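Long-range contact in type-2Aa cytolytic delta-endotoxin (Bacillus thuringiensis serovar kyushuensis, PDB 1CBY), which kills the larvae of dipteran insects by making pores in the epithelial cell membrane of the midgut: residues 39-43 with 64-68. Residues are numbered along the deposited sequence; the frame is centred on the assembly and turned at random.
Sequences DLDNF and FQGAI
The F43 ring presents its edge to 64-68: F64 O lies near the ring plane, 3.4 Å from F43 CE2, and Q65 NE2 sits at the same rim beside CD2. I68 CD1 approaches obliquely, 4.0 Å from F43 CZ, while the backbone carbonyl of F64 also takes the bond from A67 N inside its own turn. The second flat group, the amide of Q65, is turned 66° from the ring and stands almost perpendicular to the carboxylate of D41. Its NE2 donates to D41 OD1 at 2.9 Å; the acceptor lies close to the amide plane, yet the proton comes down on OD1 from above the carboxylate. At the other end of the amide, Q65 OE1 accepts a hydrogen bond from N42 N at 3.1 Å, nearly straight (168°), so both ends are gripped and the amide's rotation is set. A bend in the Q65 chain at chi2 (-72°) brings the amide alongside the backbone of 40-42, with CD 3.5 Å from L40 O. D41 OD1 also accepts from F43 N, which makes residues 41-43 an Asx turn just ahead of strand 44-48. The Q65 bonds and the F43 packing tie the loop after strand 28-36 to the turn that follows helix 54-63. Segment 39-43 begins right after S38, where N-terminal proteolytic processing stops. The other oxygen, D41 OD2, forms a salt bridge with K29 of the second subunit, and the D41 side chain packs on F28 of that subunit; both partners belong to the N-terminal arm ahead of the stop, so these contacts of the inactive protoxin dimer are probably lost on processing. One water accepts from Q65 NE2; another donates to Q65 OE1, 2.8 Å from the water oxygen, and also to N42 OD1.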
ATOM      1  N   ASP A  39       9.103  10.411  14.575  1.00 27.66           N
ATOM      2  CA  ASP A  39       8.159  10.585  15.666  1.00 24.75           C
ATOM      3  C   ASP A  39       7.095   9.491  15.571  1.00 27.46           C
ATOM      4  O   ASP A  39       7.107   8.684  14.639  1.00 31.03           O
ATOM      5  CB  ASP A  39       7.523  11.973  15.585  1.00 26.53           C
ATOM      6  CG  ASP A  39       7.342  12.621  16.949  1.00 32.37           C
ATOM      7  OD1 ASP A  39       6.937  11.918  17.897  1.00 37.69           O
ATOM      8  OD2 ASP A  39       7.599  13.839  17.076  1.00 31.79           O
ATOM      9  N   LEU A  40       6.173   9.466  16.525  1.00 22.18           N
ATOM     10  CA  LEU A  40       5.135   8.451  16.553  1.00 19.07           C
ATOM     11  C   LEU A  40       4.173   8.585  15.380  1.00 23.66           C
ATOM     12  O   LEU A  40       3.821   9.694  14.983  1.00 26.38           O
ATOM     13  CB  LEU A  40       4.386   8.513  17.887  1.00 23.30           C
ATOM     14  CG  LEU A  40       5.254   8.349  19.147  1.00 24.11           C
ATOM     15  CD1 LEU A  40       4.402   8.400  20.404  1.00 23.56           C
ATOM     16  CD2 LEU A  40       6.004   7.033  19.093  1.00 28.58           C
ATOM     17  N   ASP A  41       3.773   7.448  14.812  1.00 25.17           N
ATOM     18  CA  ASP A  41       2.853   7.429  13.676  1.00 21.63           C
ATOM     19  C   ASP A  41       1.817   6.317  13.846  1.00 20.02           C
ATOM     20  O   ASP A  41       2.127   5.138  13.695  1.00 17.74           O
ATOM     21  CB  ASP A  41       3.636   7.212  12.374  1.00 26.86           C
ATOM     22  CG  ASP A  41       2.812   7.512  11.122  1.00 26.25           C
ATOM     23  OD1 ASP A  41       1.567   7.411  11.155  1.00 28.92           O
ATOM     24  OD2 ASP A  41       3.421   7.851  10.086  1.00 33.71           O
ATOM     25  N   ASN A  42       0.577   6.700  14.121  1.00 19.92           N
ATOM     26  CA  ASN A  42      -0.494   5.724  14.297  1.00 25.69           C
ATOM     27  C   ASN A  42      -1.554   5.852  13.204  1.00 23.75           C
ATOM     28  O   ASN A  42      -2.740   5.603  13.434  1.00 22.21           O
ATOM     29  CB  ASN A  42      -1.128   5.895  15.681  1.00 31.88           C
ATOM     30  CG  ASN A  42      -0.133   5.661  16.804  1.00 28.21           C
ATOM     31  OD1 ASN A  42       0.319   6.601  17.453  1.00 23.56           O
ATOM     32  ND2 ASN A  42       0.223   4.406  17.024  1.00 23.56           N
ATOM     33  N   PHE A  43      -1.108   6.202  12.002  1.00 26.63           N
ATOM     34  CA  PHE A  43      -1.992   6.385  10.858  1.00 21.96           C
ATOM     35  C   PHE A  43      -1.579   5.521   9.682  1.00 22.78           C
ATOM     36  O   PHE A  43      -0.389   5.377   9.401  1.00 18.17           O
ATOM     37  CB  PHE A  43      -1.962   7.847  10.382  1.00 17.67           C
ATOM     38  CG  PHE A  43      -3.014   8.717  10.997  1.00 19.09           C
ATOM     39  CD1 PHE A  43      -4.364   8.450  10.796  1.00 22.78           C
ATOM     40  CD2 PHE A  43      -2.658   9.814  11.774  1.00 24.11           C
ATOM     41  CE1 PHE A  43      -5.351   9.264  11.360  1.00 22.52           C
ATOM     42  CE2 PHE A  43      -3.636  10.634  12.343  1.00 29.90           C
ATOM     43  CZ  PHE A  43      -4.986  10.358  12.134  1.00 24.26           C
ATOM     44  N   PHE A  64      -1.919  15.916  12.420  1.00 31.14           N
ATOM     45  CA  PHE A  64      -3.073  15.185  12.926  1.00 32.17           C
ATOM     46  C   PHE A  64      -2.751  13.995  13.824  1.00 34.56           C
ATOM     47  O   PHE A  64      -3.660  13.336  14.337  1.00 34.53           O
ATOM     48  CB  PHE A  64      -4.019  14.807  11.791  1.00 29.30           C
ATOM     49  CG  PHE A  64      -4.822  15.970  11.281  1.00 31.32           C
ATOM     50  CD1 PHE A  64      -5.835  16.521  12.059  1.00 28.48           C
ATOM     51  CD2 PHE A  64      -4.545  16.537  10.041  1.00 26.59           C
ATOM     52  CE1 PHE A  64      -6.559  17.618  11.616  1.00 28.53           C
ATOM     53  CE2 PHE A  64      -5.264  17.636   9.587  1.00 26.44           C
ATOM     54  CZ  PHE A  64      -6.272  18.177  10.376  1.00 30.68           C
ATOM     55  N   GLN A  65      -1.461  13.740  14.041  1.00 32.32           N
ATOM     56  CA  GLN A  65      -1.040  12.656  14.925  1.00 29.19           C
ATOM     57  C   GLN A  65      -1.524  13.027  16.321  1.00 28.01           C
ATOM     58  O   GLN A  65      -2.036  12.188  17.057  1.00 30.89           O
ATOM     59  CB  GLN A  65       0.484  12.531  14.949  1.00 21.84           C
ATOM     60  CG  GLN A  65       1.108  12.028  13.661  1.00 19.29           C
ATOM     61  CD  GLN A  65       0.859  10.551  13.410  1.00 20.00           C
ATOM     62  OE1 GLN A  65       0.353   9.827  14.272  1.00 17.34           O
ATOM     63  NE2 GLN A  65       1.211  10.097  12.219  1.00 27.66           N
ATOM     64  N   GLY A  66      -1.424  14.315  16.639  1.00 28.38           N
ATOM     65  CA  GLY A  66      -1.835  14.814  17.939  1.00 29.15           C
ATOM     66  C   GLY A  66      -3.284  14.559  18.300  1.00 29.56           C
ATOM     67  O   GLY A  66      -3.691  14.803  19.435  1.00 32.62           O
ATOM     68  N   ALA A  67      -4.072  14.092  17.339  1.00 26.25           N
ATOM     69  CA  ALA A  67      -5.477  13.808  17.589  1.00 23.92           C
ATOM     70  C   ALA A  67      -5.645  12.432  18.222  1.00 23.52           C
ATOM     71  O   ALA A  67      -6.697  12.134  18.782  1.00 23.31           O
ATOM     72  CB  ALA A  67      -6.277  13.903  16.297  1.00 25.73           C
ATOM     73  N   ILE A  68      -4.620  11.589  18.104  1.00 28.61           N
ATOM     74  CA  ILE A  68      -4.646  10.240  18.677  1.00 27.51           C
ATOM     75  C   ILE A  68      -4.163  10.316  20.124  1.00 30.58           C
ATOM     76  O   ILE A  68      -3.023  10.702  20.376  1.00 25.36           O
ATOM     77  CB  ILE A  68      -3.688   9.268  17.946  1.00 25.83           C
ATOM     78  CG1 ILE A  68      -3.819   9.396  16.424  1.00 23.24           C
ATOM     79  CG2 ILE A  68      -3.966   7.839  18.395  1.00 18.69           C
ATOM     80  CD1 ILE A  68      -5.166   9.002  15.880  1.00 29.95           C
TER
HETATM   81  O   HOH W   1       2.326  11.010   9.473  1.00 56.11           O
HETATM   82  O   HOH W   2       0.693   9.233  17.009  1.00 30.90           O